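Local atomic coordinates of cupin 2, conserved barrel domain protein (Shewanella frigidimarina NCIMB 400, PDB entry 3D82), a protein that binds a nickel ion in a small cupin beta-barrel, its biological role being unknown. Residues Lys12-Arg23 and Lys34-Phe42. Residues are numbered along the deposited sequence; the frame is centred on the assembly and turned at random.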
loop_
_atom_site.group_PDB
_atom_site.type_symbol
_atom_site.label_atom_id
_atom_site.label_comp_id
_atom_site.label_asym_id
_atom_site.label_seq_id
_atom_site.Cartn_x
_atom_site.Cartn_y
_atom_site.Cartn_z
ATOM N N LYS D 12 4.310 -4.481 13.063
ATOM C CA LYS D 12 5.345 -5.147 12.249
ATOM C C LYS D 12 6.664 -4.389 12.260
ATOM O O LYS D 12 7.712 -5.014 12.396
ATOM C CB LYS D 12 4.850 -5.407 10.821
ATOM C CG LYS D 12 3.600 -6.299 10.745
ATOM C CD LYS D 12 3.846 -7.659 11.315
ATOM C CE LYS D 12 2.707 -8.580 11.063
ATOM N NZ LYS D 12 2.923 -9.871 11.808
ATOM N N PHE D 13 6.615 -3.055 12.151
ATOM C CA PHE D 13 7.838 -2.233 12.255
ATOM C C PHE D 13 8.545 -2.371 13.613
ATOM O O PHE D 13 9.777 -2.316 13.670
ATOM C CB PHE D 13 7.582 -0.739 11.985
ATOM C CG PHE D 13 7.483 -0.385 10.536
ATOM C CD1 PHE D 13 8.600 -0.522 9.698
ATOM C CD2 PHE D 13 6.316 0.167 10.019
ATOM C CE1 PHE D 13 8.519 -0.179 8.330
ATOM C CE2 PHE D 13 6.218 0.529 8.675
ATOM C CZ PHE D 13 7.315 0.355 7.823
ATOM N N SER D 14 7.787 -2.572 14.692
ATOM C CA SER D 14 8.405 -2.749 16.020
ATOM C C SER D 14 9.143 -4.100 16.208
ATOM O O SER D 14 9.963 -4.212 17.122
ATOM C CB SER D 14 7.385 -2.539 17.145
ATOM O OG SER D 14 6.424 -3.571 17.146
ATOM N N LEU D 15 8.877 -5.098 15.354
ATOM C CA LEU D 15 9.548 -6.413 15.439
ATOM C C LEU D 15 11.029 -6.421 15.020
ATOM O O LEU D 15 11.731 -7.416 15.274
ATOM C CB LEU D 15 8.799 -7.465 14.599
ATOM C CG LEU D 15 7.392 -7.862 15.048
ATOM C CD1 LEU D 15 6.707 -8.743 14.015
ATOM C CD2 LEU D 15 7.456 -8.565 16.431
ATOM N N PHE D 16 11.510 -5.364 14.358
ATOM C CA PHE D 16 12.905 -5.330 13.917
ATOM C C PHE D 16 13.487 -3.921 13.872
ATOM O O PHE D 16 12.763 -2.940 13.655
ATOM C CB PHE D 16 13.008 -5.985 12.532
ATOM C CG PHE D 16 12.338 -5.202 11.434
ATOM C CD1 PHE D 16 10.976 -5.358 11.171
ATOM C CD2 PHE D 16 13.078 -4.301 10.648
ATOM C CE1 PHE D 16 10.364 -4.617 10.158
ATOM C CE2 PHE D 16 12.479 -3.563 9.634
ATOM C CZ PHE D 16 11.129 -3.721 9.379
ATOM N N ASN D 17 14.796 -3.840 14.102
ATOM C CA ASN D 17 15.548 -2.600 13.991
ATOM C C ASN D 17 16.597 -2.624 12.881
ATOM O O ASN D 17 17.119 -1.566 12.548
ATOM C CB ASN D 17 16.161 -2.241 15.347
ATOM C CG ASN D 17 15.101 -1.805 16.372
ATOM O OD1 ASN D 17 14.057 -1.232 16.019
ATOM N ND2 ASN D 17 15.375 -2.058 17.639
ATOM N N GLN D 18 16.878 -3.794 12.290
ATOM C CA GLN D 18 17.877 -3.921 11.228
ATOM C C GLN D 18 17.455 -3.147 9.997
ATOM O O GLN D 18 16.317 -3.271 9.554
ATOM C CB GLN D 18 18.079 -5.389 10.837
ATOM C CG GLN D 18 19.143 -5.633 9.749
ATOM C CD GLN D 18 20.530 -5.194 10.148
ATOM O OE1 GLN D 18 21.034 -5.618 11.184
ATOM N NE2 GLN D 18 21.167 -4.361 9.319
ATOM N N HIS D 19 18.390 -2.376 9.453
ATOM C CA HIS D 19 18.148 -1.540 8.297
ATOM C C HIS D 19 18.393 -2.303 6.997
ATOM O O HIS D 19 19.092 -3.334 6.991
ATOM C CB HIS D 19 19.028 -0.282 8.365
ATOM C CG HIS D 19 18.581 0.732 9.374
ATOM N ND1 HIS D 19 19.181 1.965 9.492
ATOM C CD2 HIS D 19 17.548 0.727 10.252
ATOM C CE1 HIS D 19 18.568 2.656 10.435
ATOM N NE2 HIS D 19 17.565 1.933 10.899
ATOM N N TRP D 20 17.789 -1.793 5.919
ATOM C CA TRP D 20 17.934 -2.322 4.526
ATOM C C TRP D 20 17.656 -3.834 4.355
ATOM O O TRP D 20 18.230 -4.500 3.483
ATOM C CB TRP D 20 19.346 -2.009 4.012
ATOM C CG TRP D 20 19.719 -0.562 4.032
ATOM C CD1 TRP D 20 20.601 0.044 4.870
ATOM C CD2 TRP D 20 19.227 0.450 3.164
ATOM N NE1 TRP D 20 20.696 1.381 4.576
ATOM C CE2 TRP D 20 19.866 1.663 3.532
ATOM C CE3 TRP D 20 18.317 0.456 2.096
ATOM C CZ2 TRP D 20 19.611 2.874 2.881
ATOM C CZ3 TRP D 20 18.058 1.664 1.448
ATOM C CH2 TRP D 20 18.709 2.857 1.845
ATOM N N SER D 21 16.778 -4.359 5.206
ATOM C CA SER D 21 16.472 -5.780 5.271
ATOM C C SER D 21 14.965 -5.901 5.240
ATOM O O SER D 21 14.329 -5.850 6.299
ATOM C CB SER D 21 17.093 -6.374 6.512
ATOM O OG SER D 21 18.476 -6.208 6.433
ATOM N N PRO D 22 14.389 -5.980 4.021
ATOM C CA PRO D 22 12.937 -6.022 3.911
ATOM C C PRO D 22 12.293 -7.248 4.547
ATOM O O PRO D 22 12.818 -8.353 4.420
ATOM C CB PRO D 22 12.680 -5.942 2.386
ATOM C CG PRO D 22 13.947 -5.418 1.804
ATOM C CD PRO D 22 15.025 -5.958 2.683
ATOM N N ARG D 23 11.205 -7.025 5.285
ATOM C CA ARG D 23 10.462 -8.088 5.943
ATOM C C ARG D 23 9.122 -8.225 5.226
ATOM O O ARG D 23 8.354 -7.274 5.208
ATOM C CB ARG D 23 10.210 -7.740 7.403
ATOM C CG ARG D 23 11.464 -7.589 8.248
ATOM C CD ARG D 23 12.197 -8.906 8.496
ATOM N NE ARG D 23 13.019 -8.787 9.702
ATOM C CZ ARG D 23 14.276 -8.326 9.772
ATOM N NH1 ARG D 23 14.962 -7.916 8.696
ATOM N NH2 ARG D 23 14.866 -8.282 10.965
ATOM N N LYS D 34 6.435 -5.597 1.617
ATOM C CA LYS D 34 7.634 -5.706 2.452
ATOM C C LYS D 34 7.883 -4.410 3.184
ATOM O O LYS D 34 7.860 -3.351 2.568
ATOM C CB LYS D 34 8.842 -6.031 1.558
ATOM C CG LYS D 34 8.805 -7.449 0.984
ATOM C CD LYS D 34 9.274 -7.568 -0.454
ATOM C CE LYS D 34 10.741 -7.565 -0.678
ATOM N NZ LYS D 34 11.005 -7.666 -2.183
ATOM N N LEU D 35 8.188 -4.516 4.472
ATOM C CA LEU D 35 8.523 -3.360 5.303
ATOM C C LEU D 35 10.022 -3.274 5.422
ATOM O O LEU D 35 10.694 -4.299 5.557
ATOM C CB LEU D 35 7.891 -3.459 6.688
ATOM C CG LEU D 35 6.363 -3.427 6.749
ATOM C CD1 LEU D 35 5.970 -3.334 8.210
ATOM C CD2 LEU D 35 5.731 -2.293 5.942
ATOM N N VAL D 36 10.544 -2.053 5.375
ATOM C CA VAL D 36 11.980 -1.816 5.490
ATOM C C VAL D 36 12.234 -0.552 6.338
ATOM O O VAL D 36 11.445 0.404 6.296
ATOM C CB VAL D 36 12.647 -1.609 4.076
ATOM C CG1 VAL D 36 14.107 -2.045 4.089
ATOM C CG2 VAL D 36 11.905 -2.363 2.942
ATOM N N LYS D 37 13.310 -0.580 7.124
ATOM C CA LYS D 37 13.818 0.584 7.836
ATOM C C LYS D 37 15.097 0.962 7.085
ATOM O O LYS D 37 15.944 0.098 6.849
ATOM C CB LYS D 37 14.079 0.277 9.314
ATOM C CG LYS D 37 12.786 0.157 10.105
ATOM C CD LYS D 37 13.013 -0.201 11.551
ATOM C CE LYS D 37 11.688 -0.247 12.293
ATOM N NZ LYS D 37 11.883 -0.399 13.785
ATOM N N VAL D 38 15.213 2.224 6.653
ATOM C CA VAL D 38 16.370 2.680 5.867
ATOM C C VAL D 38 16.989 3.962 6.433
ATOM O O VAL D 38 16.291 4.794 7.002
ATOM C CB VAL D 38 15.993 2.855 4.372
ATOM C CG1 VAL D 38 15.501 1.527 3.785
ATOM C CG2 VAL D 38 14.927 3.941 4.163
ATOM N N GLU D 39 18.309 4.082 6.311
ATOM C CA GLU D 39 19.041 5.287 6.722
ATOM C C GLU D 39 20.353 5.336 5.936
ATOM O O GLU D 39 20.995 4.312 5.763
ATOM C CB GLU D 39 19.297 5.308 8.232
ATOM C CG GLU D 39 19.846 6.658 8.714
ATOM C CD GLU D 39 19.938 6.800 10.224
ATOM O OE1 GLU D 39 19.288 6.035 10.966
ATOM O OE2 GLU D 39 20.665 7.714 10.665
ATOM N N GLY D 40 20.742 6.516 5.473
ATOM C CA GLY D 40 21.923 6.660 4.627
ATOM C C GLY D 40 21.531 6.351 3.196
ATOM O O GLY D 40 20.345 6.396 2.839
ATOM N N GLU D 41 22.523 5.996 2.389
ATOM C CA GLU D 41 22.334 5.738 0.959
ATOM C C GLU D 41 22.391 4.271 0.583
ATOM O O GLU D 41 23.145 3.510 1.173
ATOM C CB GLU D 41 23.434 6.448 0.175
ATOM C CG GLU D 41 23.457 7.961 0.405
ATOM C CD GLU D 41 24.406 8.705 -0.509
ATOM O OE1 GLU D 41 24.774 8.182 -1.598
ATOM O OE2 GLU D 41 24.768 9.843 -0.129
ATOM N N PHE D 42 21.628 3.901 -0.446
ATOM C CA PHE D 42 21.642 2.555 -1.007
ATOM C C PHE D 42 22.683 2.597 -2.163
ATOM O O PHE D 42 23.670 3.334 -2.078
ATOM C CB PHE D 42 20.208 2.153 -1.440
ATOM C CG PHE D 42 20.000 0.638 -1.646
ATOM C CD1 PHE D 42 20.308 -0.281 -0.640
ATOM C CD2 PHE D 42 19.457 0.155 -2.840
ATOM C CE1 PHE D 42 20.118 -1.673 -0.830
ATOM C CE2 PHE D 42 19.267 -1.232 -3.047
ATOM C CZ PHE D 42 19.591 -2.142 -2.034
HETATM O O HOH W 1 14.948 -3.258 7.270
HETATM O O HOH W 2 21.419 2.414 7.948
#
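F13 turns one face of its ring to L35, whose CD1 stands over the ring centre, 3.8 Å from the centroid; a flat ring suits a methyl lying on it. The carbonyl of F13, in helix 9-14, accepts a hydrogen bond from K37, with NZ standing 39° out of the carbonyl plane. F16 supplies the second carbonyl: NZ of K37 lies in its plane, 2.7 Å from F16 O, while OD1 of N17 adds a weak third bond. Lysine fits because its straight chain, all anti from chi2 (178°) onward, passes obliquely by the F16 ring, CG near CE2, and brings an ammonium group to three acceptors of segment 12-23. H19 packs CD2 against CB of K37, 3.6 Å away, and its NE2 is hydrogen-bonded to E93; a water joins its ND1 to the carbonyl of E39, so an imidazole, with a nitrogen for each partner, suits the place. The loop thus lies across strand 31-39 of the cupin barrel before entering strand 23-28, an edge strand of its five-stranded sheet within this chain. W20 donates its backbone N to K37 O, and its indole, with two flat faces and an N-H to use, wedges between V38 and F42: CG1 of V38 sits over one face, 3.7 Å from the centroid of the six-membered ring, and CD1 of F42 over the other, the six-membered ring of W20 and the F42 ring nearly parallel (20°) but slid apart. NE1 reaches E39 O in a weak bond, 3.2 Å long. An alanine here would probably leave V38 and F42 without the flat group between them and E39 O without its indole donor. P22, which has no N-H to offer, rests CB on CG2 of V36, and R23 then forms an antiparallel hydrogen-bonded pair with L35, R23 N to L35 O being 2.8 Å.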